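Local coordinates for uncharacterized protein POB3N (Chaetomium thermophilum var. thermophilum, PDB 4KHB) that is the N-terminal part of a subunit of the FACT histone chaperone, which probably reorganises nucleosomes during transcription, replication and repair, here paired with an Spt16 domain, at residues C24-N29 and K88-W93; L44-I49 and N92-N97; A52-A57 and T96-K101; R68-I73 and G116-T121. All blocks are in the same frame, centred on the assembly; numbering follows the deposited sequence.

Interaction 1 of 4, residues C24-N29 and K88-W93; sequences CRFAEN and KIFKNW
I89, on the last turns of helix 83-92, meets the side chain of F26 from strand 22-27 at about a right angle, bringing CG2 to 3.9 Å from F26 CB while its CD1 branch reaches the CD2 side of the same ring. A beta-branched isoleucine suits this place, since each of its two branches can touch the phenylalanine, CG2 near the CD1 side and CD1 near the CD2 side. One residue on, F90 leans in with the end of its ring, F90 CE1 lying 4.1 Å from F26 CE1 and the two ring planes 61° apart. W93 makes the broadest contact. With CG beside its own backbone N (chi1 -71°), the indole is thrown back over the strand end: A27 C and E28 N sit over one face, and F26 O comes to the edge, 3.3 Å from W93 CZ3. E28 lays its CG over the indole face, 3.5 Å from the centroid of the five-membered ring in a CH-pi contact. An alanine in place of W93 would probably uncover the A27-E28 peptide and leave the methylene of E28 without its aromatic floor. With no hydrogen bond across these two segments, the helix is held on the sheet of this PH-like domain by apolar and aromatic surfaces; the indole covers the A27-E28 peptide with its face, while A27 O takes its hydrogen bond from Y94 OH outside the contact.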
# COMPACT_ATOMS: atom_id res chain seq x y z
N CYS H 24 -17.76 -1.35 14.21
CA CYS H 24 -16.57 -1.21 15.04
C CYS H 24 -16.90 -0.55 16.38
O CYS H 24 -17.36 0.59 16.42
CB CYS H 24 -15.51 -0.39 14.30
SG CYS H 24 -13.88 -0.39 15.09
N ARG H 25 -16.66 -1.27 17.47
CA ARG H 25 -16.95 -0.77 18.81
C ARG H 25 -15.70 -0.61 19.66
O ARG H 25 -14.90 -1.53 19.78
CB ARG H 25 -17.96 -1.67 19.53
CG ARG H 25 -19.39 -1.40 19.08
CD ARG H 25 -20.23 -2.65 18.88
NE ARG H 25 -21.61 -2.40 19.30
CZ ARG H 25 -22.63 -3.19 18.99
NH1 ARG H 25 -22.45 -4.26 18.24
NH2 ARG H 25 -23.85 -2.89 19.42
N PHE H 26 -15.52 0.60 20.20
CA PHE H 26 -14.40 0.87 21.09
C PHE H 26 -14.87 0.91 22.55
O PHE H 26 -15.90 1.52 22.87
CB PHE H 26 -13.72 2.18 20.70
CG PHE H 26 -13.01 2.11 19.37
CD1 PHE H 26 -11.71 1.65 19.29
CD2 PHE H 26 -13.65 2.51 18.20
CE1 PHE H 26 -11.05 1.59 18.07
CE2 PHE H 26 -13.01 2.45 16.98
CZ PHE H 26 -11.70 1.99 16.91
N ALA H 27 -14.11 0.25 23.43
CA ALA H 27 -14.36 0.27 24.87
C ALA H 27 -13.04 0.43 25.61
O ALA H 27 -11.97 0.36 25.00
CB ALA H 27 -15.06 -1.00 25.33
N GLU H 28 -13.11 0.64 26.92
CA GLU H 28 -11.93 0.77 27.76
C GLU H 28 -10.95 -0.42 27.68
O GLU H 28 -9.74 -0.23 27.78
CB GLU H 28 -12.33 1.02 29.22
CG GLU H 28 -12.01 2.42 29.72
CD GLU H 28 -12.52 2.68 31.12
OE1 GLU H 28 -13.11 1.76 31.73
OE2 GLU H 28 -12.33 3.81 31.63
N ASN H 29 -11.48 -1.62 27.50
CA ASN H 29 -10.64 -2.82 27.54
C ASN H 29 -10.13 -3.28 26.17
O ASN H 29 -9.37 -4.25 26.09
CB ASN H 29 -11.38 -3.98 28.23
CG ASN H 29 -12.63 -4.41 27.49
OD1 ASN H 29 -13.40 -3.59 27.01
ND2 ASN H 29 -12.83 -5.72 27.40
N LYS H 88 -9.74 11.00 20.96
CA LYS H 88 -10.09 10.96 22.37
C LYS H 88 -10.09 9.53 22.91
O LYS H 88 -9.62 9.28 24.02
CB LYS H 88 -11.47 11.59 22.62
CG LYS H 88 -11.60 12.19 24.01
CD LYS H 88 -12.92 12.91 24.22
CE LYS H 88 -12.98 13.55 25.60
NZ LYS H 88 -14.17 14.42 25.78
N ILE H 89 -10.63 8.61 22.12
CA ILE H 89 -10.65 7.19 22.48
C ILE H 89 -9.25 6.64 22.75
O ILE H 89 -9.00 6.08 23.81
CB ILE H 89 -11.31 6.35 21.36
CG1 ILE H 89 -12.80 6.66 21.24
CG2 ILE H 89 -11.09 4.86 21.61
CD1 ILE H 89 -13.43 6.08 20.00
N PHE H 90 -8.36 6.82 21.79
CA PHE H 90 -6.99 6.31 21.90
C PHE H 90 -6.19 6.97 23.02
O PHE H 90 -5.37 6.32 23.66
CB PHE H 90 -6.26 6.40 20.55
CG PHE H 90 -6.56 5.26 19.62
CD1 PHE H 90 -7.65 5.32 18.76
CD2 PHE H 90 -5.77 4.12 19.62
CE1 PHE H 90 -7.93 4.27 17.90
CE2 PHE H 90 -6.05 3.06 18.76
CZ PHE H 90 -7.13 3.14 17.90
N LYS H 91 -6.42 8.26 23.24
CA LYS H 91 -5.70 8.97 24.29
C LYS H 91 -6.21 8.62 25.68
O LYS H 91 -5.43 8.26 26.57
CB LYS H 91 -5.76 10.49 24.07
CG LYS H 91 -5.01 11.29 25.13
CD LYS H 91 -5.05 12.79 24.85
CE LYS H 91 -6.41 13.38 25.14
NZ LYS H 91 -7.16 13.66 23.89
N ASN H 92 -7.52 8.71 25.88
CA ASN H 92 -8.12 8.48 27.19
C ASN H 92 -8.13 7.01 27.63
O ASN H 92 -7.97 6.71 28.81
CB ASN H 92 -9.54 9.05 27.26
CG ASN H 92 -9.58 10.56 27.14
OD1 ASN H 92 -8.55 11.23 27.25
ND2 ASN H 92 -10.77 11.10 26.92
N TRP H 93 -8.32 6.10 26.68
CA TRP H 93 -8.41 4.67 26.98
C TRP H 93 -7.12 3.90 26.73
O TRP H 93 -6.76 3.01 27.51
CB TRP H 93 -9.56 4.03 26.18
CG TRP H 93 -10.93 4.43 26.66
CD1 TRP H 93 -11.23 5.07 27.83
CD2 TRP H 93 -12.18 4.22 25.98
NE1 TRP H 93 -12.59 5.27 27.92
CE2 TRP H 93 -13.19 4.76 26.80
CE3 TRP H 93 -12.53 3.64 24.76
CZ2 TRP H 93 -14.54 4.72 26.43
CZ3 TRP H 93 -13.87 3.61 24.40
CH2 TRP H 93 -14.86 4.14 25.24

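Interaction 2 of 4, residues L44-I49 and N92-N97; sequences LDVSNI and NWYSTN
The PH-like fold closes one end of its core here, where Y94, in the loop following helix 83-92, packs against I49 and V46 in the link between strands 42-45 and 51-56. I49 CD1 stands over the middle of the Y94 ring, 3.8 Å from its centroid and only 4° off the normal, a CH-pi contact in which one methyl faces all six ring carbons almost equally. The extended outer chain of I49 (chi2 180°) carries that methyl out to the ring, while its other branch, CG2, lies 4.0 Å from Y94 CB. V46 adds a second hydrophobic touch: its CG2 meets the ring obliquely, 3.8 Å from Y94 CD1. Tyrosine fits because its carbon face can be buried while the hydroxyl at the far end is satisfied by A27 O. On the strand side, D45 fixes the turn that presents V46: its OD2 accepts from S47 N at 3.1 Å, forming an Asx turn, and from S47 OG as well. Within the loop, T96 OG1 donates to Y94 O at 2.8 Å, tying the loop back upon itself and giving this hydroxyl a partner in a buried place. Beyond the two segments, Y94 also packs on F26 of strand 22-27 and lies edge-to-face with F90 of helix 83-92, which places its ring between that helix, strand 22-27 and the link that follows strand 42-45.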
# COMPACT_ATOMS: atom_id res chain seq x y z
N LEU H 44 -9.42 -7.24 20.04
CA LEU H 44 -8.06 -6.81 20.38
C LEU H 44 -8.04 -6.19 21.77
O LEU H 44 -8.69 -5.18 22.02
CB LEU H 44 -7.55 -5.81 19.34
CG LEU H 44 -6.18 -5.16 19.58
CD1 LEU H 44 -5.07 -6.19 19.51
CD2 LEU H 44 -5.93 -4.05 18.58
N ASP H 45 -7.28 -6.81 22.67
CA ASP H 45 -7.22 -6.36 24.06
C ASP H 45 -6.36 -5.11 24.18
O ASP H 45 -5.38 -4.95 23.44
CB ASP H 45 -6.68 -7.49 24.95
CG ASP H 45 -6.85 -7.20 26.42
OD1 ASP H 45 -7.96 -7.46 26.95
OD2 ASP H 45 -5.89 -6.73 27.06
N VAL H 46 -6.73 -4.23 25.10
CA VAL H 46 -6.04 -2.96 25.33
C VAL H 46 -4.54 -3.15 25.62
O VAL H 46 -3.72 -2.29 25.30
CB VAL H 46 -6.73 -2.15 26.46
CG1 VAL H 46 -6.80 -2.98 27.74
CG2 VAL H 46 -6.02 -0.83 26.71
N SER H 47 -4.20 -4.29 26.21
CA SER H 47 -2.82 -4.59 26.56
C SER H 47 -1.91 -4.75 25.34
O SER H 47 -0.69 -4.62 25.46
CB SER H 47 -2.77 -5.83 27.46
OG SER H 47 -3.26 -6.97 26.79
N ASN H 48 -2.49 -5.04 24.18
CA ASN H 48 -1.70 -5.14 22.95
C ASN H 48 -1.93 -3.97 21.99
O ASN H 48 -1.75 -4.11 20.78
CB ASN H 48 -1.96 -6.46 22.22
CG ASN H 48 -0.79 -6.88 21.33
OD1 ASN H 48 0.30 -6.32 21.42
ND2 ASN H 48 -1.02 -7.87 20.48
N ILE H 49 -2.34 -2.82 22.51
CA ILE H 49 -2.47 -1.63 21.69
C ILE H 49 -1.29 -0.69 21.97
O ILE H 49 -1.24 -0.04 23.02
CB ILE H 49 -3.82 -0.91 21.91
CG1 ILE H 49 -4.98 -1.82 21.47
CG2 ILE H 49 -3.87 0.41 21.15
CD1 ILE H 49 -6.36 -1.21 21.66
N ASN H 92 -7.52 8.71 25.88
CA ASN H 92 -8.12 8.48 27.19
C ASN H 92 -8.13 7.01 27.63
O ASN H 92 -7.97 6.71 28.81
CB ASN H 92 -9.54 9.05 27.26
CG ASN H 92 -9.58 10.56 27.14
OD1 ASN H 92 -8.55 11.23 27.25
ND2 ASN H 92 -10.77 11.10 26.92
N TRP H 93 -8.32 6.10 26.68
CA TRP H 93 -8.41 4.67 26.98
C TRP H 93 -7.12 3.90 26.73
O TRP H 93 -6.76 3.01 27.51
CB TRP H 93 -9.56 4.03 26.18
CG TRP H 93 -10.93 4.43 26.66
CD1 TRP H 93 -11.23 5.07 27.83
CD2 TRP H 93 -12.18 4.22 25.98
NE1 TRP H 93 -12.59 5.27 27.92
CE2 TRP H 93 -13.19 4.76 26.80
CE3 TRP H 93 -12.53 3.64 24.76
CZ2 TRP H 93 -14.54 4.72 26.43
CZ3 TRP H 93 -13.87 3.61 24.40
CH2 TRP H 93 -14.86 4.14 25.24
N TYR H 94 -6.42 4.22 25.65
CA TYR H 94 -5.32 3.38 25.20
C TYR H 94 -3.93 3.99 25.43
O TYR H 94 -2.92 3.40 25.03
CB TYR H 94 -5.51 3.01 23.72
CG TYR H 94 -6.87 2.40 23.41
CD1 TYR H 94 -7.55 1.66 24.36
CD2 TYR H 94 -7.47 2.58 22.17
CE1 TYR H 94 -8.79 1.10 24.09
CE2 TYR H 94 -8.71 2.03 21.88
CZ TYR H 94 -9.36 1.29 22.85
OH TYR H 94 -10.59 0.74 22.58
N SER H 95 -3.89 5.17 26.06
CA SER H 95 -2.64 5.87 26.33
C SER H 95 -1.84 6.05 25.04
O SER H 95 -0.61 5.90 25.03
CB SER H 95 -1.80 5.12 27.38
OG SER H 95 -2.49 5.00 28.61
N THR H 96 -2.54 6.38 23.96
CA THR H 96 -1.92 6.48 22.65
C THR H 96 -2.36 7.74 21.90
O THR H 96 -3.54 8.09 21.90
CB THR H 96 -2.28 5.26 21.78
OG1 THR H 96 -1.95 4.05 22.48
CG2 THR H 96 -1.53 5.29 20.47
N ASN H 97 -1.40 8.40 21.26
CA ASN H 97 -1.71 9.51 20.38
C ASN H 97 -2.03 8.99 18.98
O ASN H 97 -1.22 8.27 18.39
CB ASN H 97 -0.55 10.52 20.33
CG ASN H 97 -0.33 11.21 21.67
OD1 ASN H 97 -1.28 11.60 22.35
ND2 ASN H 97 0.93 11.38 22.05

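Interaction 3 of 4, residues A52-A57 and T96-K101; sequences AQWSRA and TNLENK
Strands 51-56 and 98-100 run parallel, the sole parallel pairing in the mixed sheet of the N-terminal PH-like domain, with the strand after the helix added at the sheet edge. On the helix-facing side, L98 lies against A52 and W54: its CD1 comes 3.6 Å from A52 CB, and its CG 3.9 Å from W54 CB. L98 CG lies anti to the backbone N (chi1 -177°), which lays the branched end over the neighbouring strand; small alanine admits it closely, and L86 of helix 83-92 covers both L98 and W54. The indole of W54 leads away from 96-101, so its closest touch on L98 is through CB, L98 CD2 lying obliquely to the ring, while N100 ND2 approaches the ring edge near its plane. The other face is polar. Q53 and E99 lie side by side and point the same way, their amide and carboxylate planes 75° apart, and K101 crosses Q53 obliquely with its aliphatic chain. Long, flexible residues suit this side, where K101 also makes a weak 3.4 Å salt bridge from NZ to E99 OE2. Further along, S55 OG is bonded to R43 of the Spt16D chain, so strand 51-56 also reaches the partner subunit. Between the two faces runs the backbone ladder that joins the strands: E99 N donates to A52 O, W54 N to E99 O at 2.7 Å, and K101 N to W54 O. A water bridges this last carbonyl to N100, donating to W54 O at 3.2 Å and to N100 OD1 at 2.8 Å.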
# COMPACT_ATOMS: atom_id res chain seq x y z
N ALA H 52 -1.17 4.03 17.00
CA ALA H 52 -2.24 4.19 16.02
C ALA H 52 -1.94 5.32 15.03
O ALA H 52 -1.45 6.38 15.42
CB ALA H 52 -3.57 4.44 16.72
N GLN H 53 -2.28 5.09 13.77
CA GLN H 53 -2.06 6.08 12.72
C GLN H 53 -3.35 6.39 11.97
O GLN H 53 -4.18 5.50 11.74
CB GLN H 53 -0.98 5.62 11.73
CG GLN H 53 0.40 5.43 12.34
CD GLN H 53 1.39 4.84 11.34
OE1 GLN H 53 1.04 4.55 10.20
NE2 GLN H 53 2.63 4.67 11.78
N TRP H 54 -3.52 7.65 11.59
CA TRP H 54 -4.71 8.10 10.87
C TRP H 54 -4.29 8.61 9.50
O TRP H 54 -3.43 9.49 9.40
CB TRP H 54 -5.38 9.21 11.68
CG TRP H 54 -6.44 9.98 10.97
CD1 TRP H 54 -6.29 11.18 10.33
CD2 TRP H 54 -7.82 9.62 10.85
NE1 TRP H 54 -7.50 11.58 9.81
CE2 TRP H 54 -8.45 10.65 10.12
CE3 TRP H 54 -8.58 8.54 11.29
CZ2 TRP H 54 -9.81 10.61 9.82
CZ3 TRP H 54 -9.93 8.51 10.99
CH2 TRP H 54 -10.53 9.53 10.27
N SER H 55 -4.90 8.07 8.44
CA SER H 55 -4.59 8.49 7.08
C SER H 55 -5.69 8.14 6.08
O SER H 55 -6.59 7.35 6.37
CB SER H 55 -3.26 7.88 6.62
OG SER H 55 -3.37 6.48 6.44
N ARG H 56 -5.61 8.74 4.89
CA ARG H 56 -6.59 8.50 3.84
C ARG H 56 -6.23 7.26 3.03
O ARG H 56 -5.08 7.08 2.63
CB ARG H 56 -6.71 9.71 2.92
CG ARG H 56 -7.72 9.55 1.80
CD ARG H 56 -9.00 10.30 2.10
NE ARG H 56 -9.87 10.39 0.93
CZ ARG H 56 -10.20 11.53 0.33
NH1 ARG H 56 -9.74 12.68 0.79
NH2 ARG H 56 -10.99 11.52 -0.73
N ALA H 57 -7.21 6.40 2.79
CA ALA H 57 -7.00 5.18 2.02
C ALA H 57 -8.21 4.94 1.13
O ALA H 57 -9.12 5.77 1.05
CB ALA H 57 -7.00 3.97 2.95
N THR H 96 -2.54 6.38 23.96
CA THR H 96 -1.92 6.48 22.65
C THR H 96 -2.36 7.74 21.90
O THR H 96 -3.54 8.09 21.90
CB THR H 96 -2.28 5.26 21.78
OG1 THR H 96 -1.95 4.05 22.48
CG2 THR H 96 -1.53 5.29 20.47
N ASN H 97 -1.40 8.40 21.26
CA ASN H 97 -1.71 9.51 20.38
C ASN H 97 -2.03 8.99 18.98
O ASN H 97 -1.22 8.27 18.39
CB ASN H 97 -0.55 10.52 20.33
CG ASN H 97 -0.33 11.21 21.67
OD1 ASN H 97 -1.28 11.60 22.35
ND2 ASN H 97 0.93 11.38 22.05
N LEU H 98 -3.20 9.34 18.46
CA LEU H 98 -3.55 8.99 17.09
C LEU H 98 -2.79 9.89 16.13
O LEU H 98 -3.18 11.04 15.91
CB LEU H 98 -5.06 9.09 16.86
CG LEU H 98 -5.58 8.67 15.49
CD1 LEU H 98 -5.13 7.26 15.15
CD2 LEU H 98 -7.10 8.75 15.43
N GLU H 99 -1.71 9.38 15.57
CA GLU H 99 -0.82 10.18 14.74
C GLU H 99 -1.40 10.44 13.36
O GLU H 99 -1.83 9.52 12.67
CB GLU H 99 0.54 9.49 14.62
CG GLU H 99 1.48 10.11 13.61
CD GLU H 99 2.79 9.36 13.49
OE1 GLU H 99 2.91 8.26 14.08
OE2 GLU H 99 3.71 9.88 12.82
N ASN H 100 -1.41 11.71 12.96
CA ASN H 100 -1.75 12.06 11.59
C ASN H 100 -0.57 11.74 10.69
O ASN H 100 0.49 12.37 10.78
CB ASN H 100 -2.13 13.54 11.48
CG ASN H 100 -2.73 13.90 10.13
OD1 ASN H 100 -2.21 13.53 9.08
ND2 ASN H 100 -3.83 14.64 10.16
N LYS H 101 -0.75 10.76 9.81
CA LYS H 101 0.35 10.24 9.00
C LYS H 101 0.06 10.40 7.52
O LYS H 101 -0.51 9.50 6.90
CB LYS H 101 0.58 8.76 9.33
CG LYS H 101 1.91 8.21 8.84
CD LYS H 101 3.07 8.67 9.72
CE LYS H 101 4.21 7.67 9.69
NZ LYS H 101 5.38 8.13 10.50
O HOH W 1 0.68 6.40 18.45
O HOH W 2 -3.44 11.85 7.18

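Interaction 4 of 4, residues R68-I73 and G116-T121; sequences RTSGVI and GKAELT
A118 and S70 form the close part of this meeting between the loop before strand 72-78 and the start of strand 119-124. A118 CB points into the first segment and lies 3.4 Å from G71 N, a fit that depends on a small side chain. Beside it S70 OG, held anti to the backbone N (chi1 -171°), donates to K117 O at 2.6 Å; a serine is short enough to satisfy a neighbouring carbonyl without pushing the chains apart. Next to them V72 and E119 cross at about a right angle, V72 CG1 resting 3.7 Å from E119 CD, so that the valine packs on the stem and carboxylate carbon of the acid. The carboxylate has its own mate in K64, through E119 OE1. An alanine at E119 would probably cost K64 this salt-bridge partner and take away part of the packing on V72. The solvent side is looser. There K117, fully extended, reaches along to donate from NZ to R68 O at 2.7 Å, its charged end meeting that carbonyl; a long, flexible lysine suits such a reach. With one segment in the POB3-like N-terminal PH domain and the other in the SSRP1 family region, also of the PH clan, this contact, part polar and part apolar, joins two successive PH-like domains.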
# COMPACT_ATOMS: atom_id res chain seq x y z
N ARG H 68 1.58 -4.17 20.42
CA ARG H 68 2.80 -4.18 21.22
C ARG H 68 3.68 -5.32 20.72
O ARG H 68 4.90 -5.18 20.63
CB ARG H 68 2.49 -4.41 22.70
CG ARG H 68 1.62 -3.35 23.36
CD ARG H 68 2.22 -2.93 24.69
NE ARG H 68 1.45 -1.87 25.35
CZ ARG H 68 1.94 -0.67 25.65
NH1 ARG H 68 3.19 -0.37 25.35
NH2 ARG H 68 1.17 0.22 26.26
N THR H 69 3.04 -6.44 20.41
CA THR H 69 3.68 -7.50 19.64
C THR H 69 3.71 -7.05 18.19
O THR H 69 3.10 -6.04 17.84
CB THR H 69 2.90 -8.83 19.76
OG1 THR H 69 1.59 -8.68 19.20
CG2 THR H 69 2.78 -9.24 21.22
N SER H 70 4.41 -7.78 17.32
CA SER H 70 4.54 -7.31 15.94
C SER H 70 3.27 -7.59 15.15
O SER H 70 2.87 -8.75 15.00
CB SER H 70 5.76 -7.95 15.26
OG SER H 70 6.01 -7.36 14.00
N GLY H 71 2.63 -6.53 14.65
CA GLY H 71 1.42 -6.69 13.86
C GLY H 71 0.68 -5.39 13.59
O GLY H 71 0.78 -4.43 14.37
N VAL H 72 -0.08 -5.35 12.49
CA VAL H 72 -0.91 -4.20 12.17
C VAL H 72 -2.38 -4.57 11.96
O VAL H 72 -2.70 -5.57 11.32
CB VAL H 72 -0.39 -3.42 10.93
CG1 VAL H 72 0.89 -2.68 11.26
CG2 VAL H 72 -0.16 -4.36 9.76
N ILE H 73 -3.28 -3.75 12.51
CA ILE H 73 -4.71 -3.92 12.30
C ILE H 73 -5.21 -2.71 11.51
O ILE H 73 -5.07 -1.57 11.96
CB ILE H 73 -5.48 -4.01 13.63
CG1 ILE H 73 -4.95 -5.19 14.46
CG2 ILE H 73 -6.97 -4.19 13.38
CD1 ILE H 73 -5.12 -6.54 13.78
N GLY H 116 10.78 -1.76 9.77
CA GLY H 116 10.31 -1.42 11.09
C GLY H 116 9.95 -2.63 11.92
O GLY H 116 10.39 -3.74 11.65
N LYS H 117 9.13 -2.40 12.94
CA LYS H 117 8.72 -3.43 13.89
C LYS H 117 7.74 -4.44 13.29
O LYS H 117 7.85 -5.64 13.52
CB LYS H 117 8.11 -2.76 15.12
CG LYS H 117 7.61 -3.70 16.19
CD LYS H 117 7.16 -2.89 17.39
CE LYS H 117 6.63 -3.77 18.50
NZ LYS H 117 6.21 -2.98 19.69
N ALA H 118 6.78 -3.94 12.51
CA ALA H 118 5.74 -4.79 11.95
C ALA H 118 5.60 -4.68 10.44
O ALA H 118 4.94 -5.49 9.81
CB ALA H 118 4.40 -4.50 12.62
N GLU H 119 6.24 -3.66 9.85
CA GLU H 119 6.06 -3.39 8.43
C GLU H 119 7.35 -3.00 7.73
O GLU H 119 8.24 -2.38 8.32
CB GLU H 119 5.03 -2.28 8.21
CG GLU H 119 3.60 -2.65 8.57
CD GLU H 119 2.61 -1.55 8.22
OE1 GLU H 119 2.76 -0.42 8.72
OE2 GLU H 119 1.68 -1.82 7.43
N LEU H 120 7.44 -3.35 6.45
CA LEU H 120 8.46 -2.78 5.57
C LEU H 120 7.86 -1.54 4.92
O LEU H 120 6.88 -1.63 4.17
CB LEU H 120 8.88 -3.80 4.51
CG LEU H 120 9.83 -3.29 3.43
CD1 LEU H 120 11.05 -2.65 4.06
CD2 LEU H 120 10.26 -4.42 2.50
N THR H 121 8.45 -0.38 5.20
CA THR H 121 7.92 0.88 4.71
C THR H 121 8.85 1.46 3.65
O THR H 121 10.07 1.45 3.82
CB THR H 121 7.78 1.91 5.86
OG1 THR H 121 6.86 1.41 6.84
CG2 THR H 121 7.28 3.24 5.34

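How the interactions relate
Interactions 1, 2 and 3 belong to the N-terminal PH-like domain, while interaction 4 joins it to the region that follows. Interactions 1 and 2 lie about 7 Å apart between centres, share N92 and W93, and touch through Y94 OH bonded to A27 O. Interaction 3, about 14 Å from each, continues the same chain from helix 83-92 into strand 98-100, and F90 packs on A52. Along the sequence the first segments come in the order 1, 2, 3, 4, and the second segments follow in that same order. Interaction 4 sits about 21 Å from interaction 1, yet N48 of interaction 2 bonds to T69, linking the loop after strand 42-45 to the interdomain contact.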